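Long-range contacts in saframycin Mx1 synthetase B (Legionella pneumophila subsp. pneumophila, PDB 3KXW), which belongs to the ANL superfamily of AMP-binding enzymes, with a large AMP-binding region followed by a smaller C-terminal one: residues Tyr500-Cys506 with Leu535-Val541; Gln518-Asn523 with Val573-Gln577. One frame throughout, in Å; residues are numbered along the deposited sequence.

Contact 1 (Tyr500-Cys506 with Leu535-Val541)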
loop_
_atom_site.group_PDB
_atom_site.type_symbol
_atom_site.label_atom_id
_atom_site.label_comp_id
_atom_site.label_asym_id
_atom_site.label_seq_id
_atom_site.Cartn_x
_atom_site.Cartn_y
_atom_site.Cartn_z
ATOM N N TYR A 500 16.160 -5.352 5.832
ATOM C CA TYR A 500 15.701 -5.002 7.168
ATOM C C TYR A 500 14.548 -5.913 7.567
ATOM O O TYR A 500 13.699 -6.226 6.747
ATOM C CB TYR A 500 15.271 -3.541 7.230
ATOM C CG TYR A 500 16.420 -2.565 7.130
ATOM C CD1 TYR A 500 17.069 -2.103 8.276
ATOM C CD2 TYR A 500 16.863 -2.113 5.894
ATOM C CE1 TYR A 500 18.118 -1.204 8.190
ATOM C CE2 TYR A 500 17.918 -1.228 5.793
ATOM C CZ TYR A 500 18.540 -0.772 6.939
ATOM O OH TYR A 500 19.579 0.115 6.826
ATOM N N LYS A 501 14.521 -6.337 8.826
ATOM C CA LYS A 501 13.478 -7.265 9.279
ATOM C C LYS A 501 12.864 -6.769 10.579
ATOM O O LYS A 501 13.551 -6.666 11.579
ATOM C CB LYS A 501 14.057 -8.670 9.487
ATOM C CG LYS A 501 14.869 -9.218 8.298
ATOM C CD LYS A 501 15.288 -10.686 8.495
ATOM C CE LYS A 501 14.159 -11.639 8.117
ATOM N NZ LYS A 501 13.637 -11.347 6.744
ATOM N N LEU A 502 11.583 -6.435 10.540
ATOM C CA LEU A 502 10.858 -6.112 11.750
ATOM C C LEU A 502 10.745 -7.382 12.575
ATOM O O LEU A 502 10.273 -8.413 12.085
ATOM C CB LEU A 502 9.478 -5.585 11.403
ATOM C CG LEU A 502 8.522 -5.362 12.560
ATOM C CD1 LEU A 502 9.165 -4.498 13.675
ATOM C CD2 LEU A 502 7.195 -4.758 12.054
ATOM N N THR A 503 11.157 -7.305 13.829
ATOM C CA THR A 503 11.274 -8.504 14.663
ATOM C C THR A 503 10.483 -8.315 15.933
ATOM O O THR A 503 10.605 -7.293 16.567
ATOM C CB THR A 503 12.739 -8.745 15.021
ATOM O OG1 THR A 503 13.506 -8.810 13.808
ATOM C CG2 THR A 503 12.922 -10.054 15.810
ATOM N N VAL A 504 9.672 -9.301 16.307
ATOM C CA VAL A 504 8.897 -9.204 17.531
ATOM C C VAL A 504 9.305 -10.362 18.420
ATOM O O VAL A 504 9.337 -11.492 17.965
ATOM C CB VAL A 504 7.385 -9.283 17.255
ATOM C CG1 VAL A 504 6.607 -9.448 18.569
ATOM C CG2 VAL A 504 6.908 -8.049 16.454
HETATM N N MSE A 505 9.640 -10.086 19.674
HETATM C CA MSE A 505 9.964 -11.169 20.612
HETATM C C MSE A 505 8.978 -11.149 21.776
HETATM O O MSE A 505 8.729 -10.092 22.351
HETATM C CB MSE A 505 11.390 -11.008 21.152
HETATM C CG MSE A 505 11.871 -12.175 21.994
HETATM SE SE MSE A 505 13.759 -11.904 22.514
HETATM C CE MSE A 505 14.574 -12.153 20.739
ATOM N N CYS A 506 8.435 -12.313 22.139
ATOM C CA CYS A 506 7.433 -12.387 23.204
ATOM C C CYS A 506 7.786 -13.474 24.184
ATOM O O CYS A 506 8.133 -14.571 23.775
ATOM C CB CYS A 506 6.046 -12.750 22.631
ATOM S SG CYS A 506 5.435 -11.622 21.404
ATOM N N LEU A 535 2.275 -2.373 9.201
ATOM C CA LEU A 535 3.621 -2.894 9.055
ATOM C C LEU A 535 3.576 -4.419 8.996
ATOM O O LEU A 535 2.625 -5.024 9.485
ATOM C CB LEU A 535 4.508 -2.468 10.236
ATOM C CG LEU A 535 4.784 -0.960 10.378
ATOM C CD1 LEU A 535 5.344 -0.670 11.750
ATOM C CD2 LEU A 535 5.746 -0.487 9.284
ATOM N N GLU A 536 4.593 -5.024 8.390
ATOM C CA GLU A 536 4.672 -6.486 8.304
ATOM C C GLU A 536 5.789 -7.072 9.159
ATOM O O GLU A 536 6.960 -6.810 8.902
ATOM C CB GLU A 536 4.887 -6.935 6.858
ATOM C CG GLU A 536 3.847 -6.413 5.890
ATOM C CD GLU A 536 4.316 -5.154 5.217
ATOM O OE1 GLU A 536 4.898 -4.297 5.903
ATOM O OE2 GLU A 536 4.133 -5.011 3.992
ATOM N N VAL A 537 5.433 -7.891 10.152
ATOM C CA VAL A 537 6.449 -8.601 10.956
ATOM C C VAL A 537 7.172 -9.684 10.157
ATOM O O VAL A 537 6.534 -10.530 9.530
ATOM C CB VAL A 537 5.832 -9.266 12.195
ATOM C CG1 VAL A 537 6.930 -9.979 12.998
ATOM C CG2 VAL A 537 5.123 -8.221 13.060
ATOM N N HIS A 538 8.507 -9.680 10.192
ATOM C CA HIS A 538 9.281 -10.631 9.405
ATOM C C HIS A 538 9.745 -11.817 10.226
ATOM O O HIS A 538 9.878 -12.943 9.712
ATOM C CB HIS A 538 10.474 -9.946 8.748
ATOM C CG HIS A 538 10.089 -8.763 7.910
ATOM N ND1 HIS A 538 9.410 -8.886 6.715
ATOM C CD2 HIS A 538 10.257 -7.431 8.115
ATOM C CE1 HIS A 538 9.190 -7.679 6.213
ATOM N NE2 HIS A 538 9.696 -6.780 7.042
ATOM N N THR A 539 9.962 -11.558 11.512
ATOM C CA THR A 539 10.509 -12.552 12.400
ATOM C C THR A 539 9.810 -12.456 13.746
ATOM O O THR A 539 9.635 -11.366 14.290
ATOM C CB THR A 539 12.034 -12.317 12.625
ATOM O OG1 THR A 539 12.725 -12.321 11.366
ATOM C CG2 THR A 539 12.614 -13.381 13.529
ATOM N N ILE A 540 9.407 -13.597 14.290
ATOM C CA ILE A 540 8.851 -13.617 15.644
ATOM C C ILE A 540 9.595 -14.637 16.472
ATOM O O ILE A 540 9.770 -15.772 16.033
ATOM C CB ILE A 540 7.342 -13.993 15.653
ATOM C CG1 ILE A 540 6.564 -13.010 14.781
ATOM C CG2 ILE A 540 6.795 -14.008 17.094
ATOM C CD1 ILE A 540 5.115 -13.376 14.616
ATOM N N VAL A 541 10.009 -14.241 17.675
ATOM C CA VAL A 541 10.730 -15.153 18.563
ATOM C C VAL A 541 9.987 -15.307 19.886
ATOM O O VAL A 541 9.611 -14.310 20.504
ATOM C CB VAL A 541 12.168 -14.642 18.881
ATOM C CG1 VAL A 541 12.932 -15.702 19.637
ATOM C CG2 VAL A 541 12.916 -14.290 17.594
HETATM O O HOH W 1 11.416 -13.327 7.291
HETATM O O HOH W 2 14.901 -10.839 12.373
#

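Contact 2 (Gln518-Asn523 with Val573-Gln577)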
loop_
_atom_site.group_PDB
_atom_site.type_symbol
_atom_site.label_atom_id
_atom_site.label_comp_id
_atom_site.label_asym_id
_atom_site.label_seq_id
_atom_site.Cartn_x
_atom_site.Cartn_y
_atom_site.Cartn_z
ATOM N N GLN A 518 1.362 -22.367 18.584
ATOM C CA GLN A 518 2.438 -21.489 18.158
ATOM C C GLN A 518 2.097 -20.866 16.805
ATOM O O GLN A 518 2.130 -19.651 16.642
ATOM C CB GLN A 518 3.757 -22.256 18.061
ATOM C CG GLN A 518 4.377 -22.614 19.414
ATOM C CD GLN A 518 5.700 -23.351 19.260
ATOM O OE1 GLN A 518 6.236 -23.447 18.159
ATOM N NE2 GLN A 518 6.231 -23.868 20.362
ATOM N N ASP A 519 1.756 -21.711 15.842
ATOM C CA ASP A 519 1.359 -21.226 14.527
ATOM C C ASP A 519 0.242 -20.202 14.571
ATOM O O ASP A 519 0.329 -19.165 13.908
ATOM C CB ASP A 519 0.993 -22.398 13.617
ATOM C CG ASP A 519 2.219 -23.160 13.151
ATOM O OD1 ASP A 519 3.346 -22.733 13.488
ATOM O OD2 ASP A 519 2.075 -24.178 12.441
ATOM N N ASN A 520 -0.808 -20.493 15.339
ATOM C CA ASN A 520 -1.923 -19.574 15.527
ATOM C C ASN A 520 -1.435 -18.268 16.132
ATOM O O ASN A 520 -1.807 -17.186 15.689
ATOM C CB ASN A 520 -2.971 -20.202 16.474
ATOM C CG ASN A 520 -3.805 -21.285 15.803
ATOM O OD1 ASN A 520 -3.975 -21.281 14.578
ATOM N ND2 ASN A 520 -4.347 -22.221 16.609
ATOM N N LEU A 521 -0.579 -18.376 17.142
ATOM C CA LEU A 521 -0.044 -17.184 17.803
ATOM C C LEU A 521 0.750 -16.307 16.832
ATOM O O LEU A 521 0.548 -15.095 16.802
ATOM C CB LEU A 521 0.836 -17.564 19.001
ATOM C CG LEU A 521 1.572 -16.415 19.700
ATOM C CD1 LEU A 521 0.593 -15.289 20.110
ATOM C CD2 LEU A 521 2.325 -16.943 20.909
ATOM N N PHE A 522 1.644 -16.926 16.061
ATOM C CA PHE A 522 2.443 -16.217 15.050
ATOM C C PHE A 522 1.536 -15.477 14.066
ATOM O O PHE A 522 1.772 -14.320 13.740
ATOM C CB PHE A 522 3.348 -17.169 14.249
ATOM C CG PHE A 522 4.455 -17.798 15.055
ATOM C CD1 PHE A 522 5.201 -17.045 15.949
ATOM C CD2 PHE A 522 4.758 -19.148 14.893
ATOM C CE1 PHE A 522 6.214 -17.643 16.690
ATOM C CE2 PHE A 522 5.763 -19.752 15.623
ATOM C CZ PHE A 522 6.482 -19.008 16.529
ATOM N N ASN A 523 0.505 -16.161 13.586
ATOM C CA ASN A 523 -0.454 -15.531 12.678
ATOM C C ASN A 523 -1.225 -14.371 13.308
ATOM O O ASN A 523 -1.462 -13.354 12.659
ATOM C CB ASN A 523 -1.398 -16.583 12.082
ATOM C CG ASN A 523 -0.651 -17.635 11.283
ATOM O OD1 ASN A 523 0.398 -17.354 10.716
ATOM N ND2 ASN A 523 -1.182 -18.857 11.243
ATOM N N VAL A 573 12.039 -20.659 22.647
ATOM C CA VAL A 573 10.970 -21.642 22.557
ATOM C C VAL A 573 10.684 -21.964 21.096
ATOM O O VAL A 573 10.561 -23.128 20.713
ATOM C CB VAL A 573 9.681 -21.129 23.213
ATOM C CG1 VAL A 573 8.501 -22.067 22.914
ATOM C CG2 VAL A 573 9.890 -20.930 24.719
ATOM N N ALA A 574 10.546 -20.924 20.276
ATOM C CA ALA A 574 10.325 -21.140 18.849
ATOM C C ALA A 574 10.588 -19.865 18.092
ATOM O O ALA A 574 10.564 -18.770 18.667
ATOM C CB ALA A 574 8.903 -21.648 18.573
ATOM N N THR A 575 10.856 -20.013 16.801
ATOM C CA THR A 575 11.080 -18.859 15.940
ATOM C C THR A 575 10.198 -19.029 14.729
ATOM O O THR A 575 9.998 -20.148 14.271
ATOM C CB THR A 575 12.562 -18.758 15.511
ATOM O OG1 THR A 575 13.376 -18.578 16.672
ATOM C CG2 THR A 575 12.804 -17.566 14.573
ATOM N N TRP A 576 9.663 -17.926 14.213
ATOM C CA TRP A 576 8.891 -17.950 12.975
ATOM C C TRP A 576 9.574 -16.961 12.038
ATOM O O TRP A 576 9.902 -15.849 12.453
ATOM C CB TRP A 576 7.465 -17.496 13.301
ATOM C CG TRP A 576 6.486 -17.318 12.156
ATOM C CD1 TRP A 576 5.597 -18.241 11.688
ATOM C CD2 TRP A 576 6.234 -16.107 11.423
ATOM N NE1 TRP A 576 4.824 -17.691 10.680
ATOM C CE2 TRP A 576 5.200 -16.381 10.502
ATOM C CE3 TRP A 576 6.786 -14.819 11.454
ATOM C CZ2 TRP A 576 4.716 -15.415 9.610
ATOM C CZ3 TRP A 576 6.311 -13.859 10.562
ATOM C CH2 TRP A 576 5.285 -14.165 9.655
ATOM N N GLN A 577 9.797 -17.371 10.793
ATOM C CA GLN A 577 10.411 -16.502 9.789
ATOM C C GLN A 577 9.537 -16.461 8.543
ATOM O O GLN A 577 9.394 -17.468 7.836
ATOM C CB GLN A 577 11.810 -17.002 9.413
ATOM C CG GLN A 577 12.835 -16.972 10.552
ATOM C CD GLN A 577 13.441 -15.596 10.769
ATOM O OE1 GLN A 577 12.856 -14.582 10.388
ATOM N NE2 GLN A 577 14.623 -15.550 11.380
HETATM O O HOH W 3 8.425 -25.711 20.700
HETATM O O HOH W 4 2.478 -18.594 9.533
#

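Contact 1 (Tyr500-Cys506 with Leu535-Val541)
Leu-502 O is gripped by two backbone N-H groups at once, His-538 N at 2.9 Å and Thr-539 N at 3.2 Å. Both donors lie in its carbonyl plane. This pair of hydrogen bonds stands at the start of the parallel strand pair of a beta-alpha-beta unit, in which strand 499-508 crosses over through helix 515-533 to strand 539-544. Regular parallel bonding follows: Val-504 N to Thr-539 O, Val-541 N to Val-504 O at 2.8 Å, and Cys-506 N to Val-541 O. The two strand segments run 16° from exactly parallel.

On one face Thr-503 and Thr-539 lie side by side, as do Met-505 (selenomethionine) and Val-541. A bend at chi3 of Met-505 (-70°) folds CE back to 3.9 Å from Val-541 CB. Leu-565 of helix 554-567 packs on this face. On the other face Val-504 CG2 meets Val-537 CG2 at 3.8 Å, the two side chains crossing at about a right angle. Helix 515-533 covers this side through Val-529 on Val-537 and Phe-522 on Ile-540.

The His-538 ring comes up beside Lys-501, with His-538 CD2 3.4 Å from Lys-501 CA. Leu-502 N sits at the edge of the imidazole, near its plane, and Glu-536 O lies over one face, toward the rim. Lys-501 bends at chi3 and chi4, which carries NZ back to a water that it shares with His-538 O. Thr-539 OG1 is hydrogen-bonded to Gln-577 OE1. It also accepts from a second water, which lies 2.8 Å from Thr-503 OG1.

Contact 2 (Gln518-Asn523 with Val573-Gln577)
The Phe-522 ring carries Trp-576 CB over the centre of one face, 3.3 Å from the ring centroid, in a close CH-pi contact. Ala-574 CB lies at the edge of the same ring, near its plane. In turn, Phe-522 CB stands over one face of the Trp-576 indole, toward the rim, 3.8 Å from the centroid of the five-membered ring. The two side chains slide past each other in opposite directions. Their planes are 30° apart but the rings barely overlap. Each ring faces the other's CB, and the rings touch near one side, Phe-522 CD2 to Trp-576 CD1 at 3.4 Å. With Trp-576 CG anti to the backbone N (chi1 175°), the indole brings one face under Phe-522 CB.

Here helix 515-533 packs on strand 574-577, the edge strand of the mixed sheet in the C-terminal domain of this ANL enzyme. Val-573 and Ala-574 form a classic beta bulge opposite Leu-542. Ala-574 CB reaches Gln-518 OE1 at 3.2 Å. Gln-518 NE2 donates to a water at 2.9 Å, which makes a weak bond to Val-573 O. At the other end, a water in the indole plane accepts from Trp-576 NE1 at 2.8 Å and donates to Asn-523 OD1. Lys-276 makes a cation-pi contact with Trp-576. The contact is thus apolar and aromatic at its centre, while Gln-518 and Asn-523 reach the strand through waters, the first weakly.

Both contacts belong to one four-stranded mixed sheet with helix 515-533 packed on it. Contact 1 is buried and pairs two central strands, mainly by direct backbone hydrogen bonds. Contact 2 is partly buried and lies at the sheet's edge, where a helix meets strand 574-577 through side chains and bridging waters. The centres of contact 1 and contact 2 are about 11 Å apart. Strands 539-544 and 574-577 are neighbours, and Trp-576 N lies 2.8 Å from Ile-540 O in a probable hydrogen bond. Phe-522 bears on both. The segments alternate along the chain, and contact 2 joins the crossover helix of the contact 1 unit to the last strand of the sheet.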